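PDB 5LNX: acyl-CoA dehydrogenase from Bacillus subtilis, which uses FAD to oxidise saturated acyl-CoA thioesters to their 2,3-dehydroacyl-CoA products, passing the electrons to an acceptor. Local coordinates for residues 115-120 / 160-165. Residues are numbered along the deposited sequence; the frame is centred on the assembly and turned at random.
Sequences GDHLGA and AADIYI
Leu118 and Asp162 grip each other through both of their backbones and one carboxylate. Leu118 O accepts two N-H groups, Asp162 N at 2.8 Å and Ile163 N at 3.2 Å, the latter almost straight (175° at the hydrogen). In return Leu118 N donates to Asp162 OD2 at 2.9 Å, on the lone pair that faces away from OD1; with CG beside its own backbone N (chi1 -58°), Asp162 brings OD2 to Leu118 N. Farther along, the short strand 119-120 runs parallel to the start of strand 163-169: Ile163 O takes a weak hydrogen bond from Ala120 N, and Ile165 N reaches Ala120 O at 3.0 Å, well above the carbonyl plane.

The His117 ring stacks on the Asp162 carboxylate, their planes 18° apart, and Asp162 CB lies over its face, 3.9 Å from the centroid, as a CH-pi contact. Replacing Asp162 by alanine would probably leave Leu118 N without this acceptor and the imidazole without its stacked carboxylate.

Among apolar groups, Leu118 CD2 meets Ala160 CB at 3.4 Å, while Ala120 CB touches both Ala161 CB and Tyr164 CD2.

The pairing puts 119-120 at the edge of a mixed sheet, beside 163-169 of the acyl-CoA dehydrogenase middle domain, with 179-185 beyond. Helix 102-114 packs against His117 and Ile163, helix 94-99 against Ile165, and Ala120 lies near the bound FAD.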
loop_
_atom_site.group_PDB
_atom_site.type_symbol
_atom_site.label_atom_id
_atom_site.label_comp_id
_atom_site.label_asym_id
_atom_site.label_seq_id
_atom_site.Cartn_x
_atom_site.Cartn_y
_atom_site.Cartn_z
ATOM N N GLY D 115 17.726 -21.950 -32.739
ATOM C CA GLY D 115 16.681 -22.658 -31.974
ATOM C C GLY D 115 16.650 -24.161 -32.193
ATOM O O GLY D 115 15.817 -24.858 -31.631
ATOM N N ASP D 116 17.573 -24.675 -33.006
ATOM C CA ASP D 116 17.818 -26.136 -33.085
ATOM C C ASP D 116 18.204 -26.715 -31.722
ATOM O O ASP D 116 17.867 -27.854 -31.412
ATOM C CB ASP D 116 18.930 -26.464 -34.088
ATOM C CG ASP D 116 19.165 -27.973 -34.228
ATOM O OD1 ASP D 116 18.214 -28.707 -34.594
ATOM O OD2 ASP D 116 20.298 -28.422 -33.957
ATOM N N HIS D 117 18.896 -25.898 -30.927
ATOM C CA HIS D 117 19.211 -26.200 -29.529
ATOM C C HIS D 117 18.644 -25.192 -28.544
ATOM O O HIS D 117 18.588 -23.997 -28.819
ATOM C CB HIS D 117 20.713 -26.229 -29.319
ATOM C CG HIS D 117 21.349 -27.541 -29.639
ATOM N ND1 HIS D 117 22.670 -27.799 -29.355
ATOM C CD2 HIS D 117 20.850 -28.672 -30.183
ATOM C CE1 HIS D 117 22.969 -29.027 -29.741
ATOM N NE2 HIS D 117 21.879 -29.581 -30.238
ATOM N N LEU D 118 18.243 -25.707 -27.391
ATOM C CA LEU D 118 17.631 -24.924 -26.317
ATOM C C LEU D 118 18.525 -24.863 -25.066
ATOM O O LEU D 118 19.122 -25.869 -24.642
ATOM C CB LEU D 118 16.279 -25.523 -25.912
ATOM C CG LEU D 118 15.504 -24.721 -24.848
ATOM C CD1 LEU D 118 14.834 -23.514 -25.478
ATOM C CD2 LEU D 118 14.487 -25.590 -24.109
ATOM N N GLY D 119 18.501 -23.699 -24.422
ATOM C CA GLY D 119 19.456 -23.321 -23.392
ATOM C C GLY D 119 18.847 -23.279 -22.000
ATOM O O GLY D 119 17.676 -22.959 -21.820
ATOM N N ALA D 120 19.691 -23.537 -21.005
ATOM C CA ALA D 120 19.269 -23.573 -19.620
ATOM C C ALA D 120 20.412 -23.003 -18.772
ATOM O O ALA D 120 21.519 -22.866 -19.270
ATOM C CB ALA D 120 19.004 -24.995 -19.199
ATOM N N ALA D 160 13.909 -30.085 -21.638
ATOM C CA ALA D 160 13.785 -29.593 -23.011
ATOM C C ALA D 160 15.160 -29.168 -23.463
ATOM O O ALA D 160 15.472 -29.170 -24.648
ATOM C CB ALA D 160 12.816 -28.409 -23.079
ATOM N N ALA D 161 15.963 -28.739 -22.507
ATOM C CA ALA D 161 17.210 -28.080 -22.822
ATOM C C ALA D 161 18.307 -29.060 -23.260
ATOM O O ALA D 161 18.415 -30.174 -22.735
ATOM C CB ALA D 161 17.685 -27.245 -21.656
ATOM N N ASP D 162 19.105 -28.591 -24.229
ATOM C CA ASP D 162 20.242 -29.319 -24.813
ATOM C C ASP D 162 21.577 -28.899 -24.181
ATOM O O ASP D 162 22.504 -29.711 -24.035
ATOM C CB ASP D 162 20.319 -29.059 -26.330
ATOM C CG ASP D 162 19.057 -29.462 -27.062
ATOM O OD1 ASP D 162 18.875 -30.675 -27.315
ATOM O OD2 ASP D 162 18.237 -28.567 -27.372
ATOM N N ILE D 163 21.672 -27.610 -23.872
ATOM C CA ILE D 163 22.832 -27.021 -23.213
ATOM C C ILE D 163 22.406 -26.481 -21.848
ATOM O O ILE D 163 21.408 -25.759 -21.751
ATOM C CB ILE D 163 23.393 -25.832 -24.033
ATOM C CG1 ILE D 163 23.987 -26.300 -25.364
ATOM C CG2 ILE D 163 24.331 -24.971 -23.192
ATOM C CD1 ILE D 163 25.306 -27.035 -25.311
ATOM N N TYR D 164 23.190 -26.799 -20.814
ATOM C CA TYR D 164 23.000 -26.223 -19.466
ATOM C C TYR D 164 24.264 -25.500 -18.977
ATOM O O TYR D 164 25.262 -26.132 -18.635
ATOM C CB TYR D 164 22.610 -27.286 -18.432
ATOM C CG TYR D 164 21.339 -28.049 -18.704
ATOM C CD1 TYR D 164 21.295 -29.008 -19.705
ATOM C CD2 TYR D 164 20.210 -27.897 -17.901
ATOM C CE1 TYR D 164 20.141 -29.748 -19.956
ATOM C CE2 TYR D 164 19.054 -28.644 -18.139
ATOM C CZ TYR D 164 19.034 -29.568 -19.168
ATOM O OH TYR D 164 17.904 -30.298 -19.446
ATOM N N ILE D 165 24.187 -24.169 -18.910
ATOM C CA ILE D 165 25.250 -23.352 -18.309
ATOM C C ILE D 165 25.229 -23.578 -16.802
ATOM O O ILE D 165 24.292 -23.171 -16.107
ATOM C CB ILE D 165 25.102 -21.845 -18.599
ATOM C CG1 ILE D 165 24.997 -21.571 -20.095
ATOM C CG2 ILE D 165 26.255 -21.078 -17.989
ATOM C CD1 ILE D 165 25.946 -22.353 -20.992
#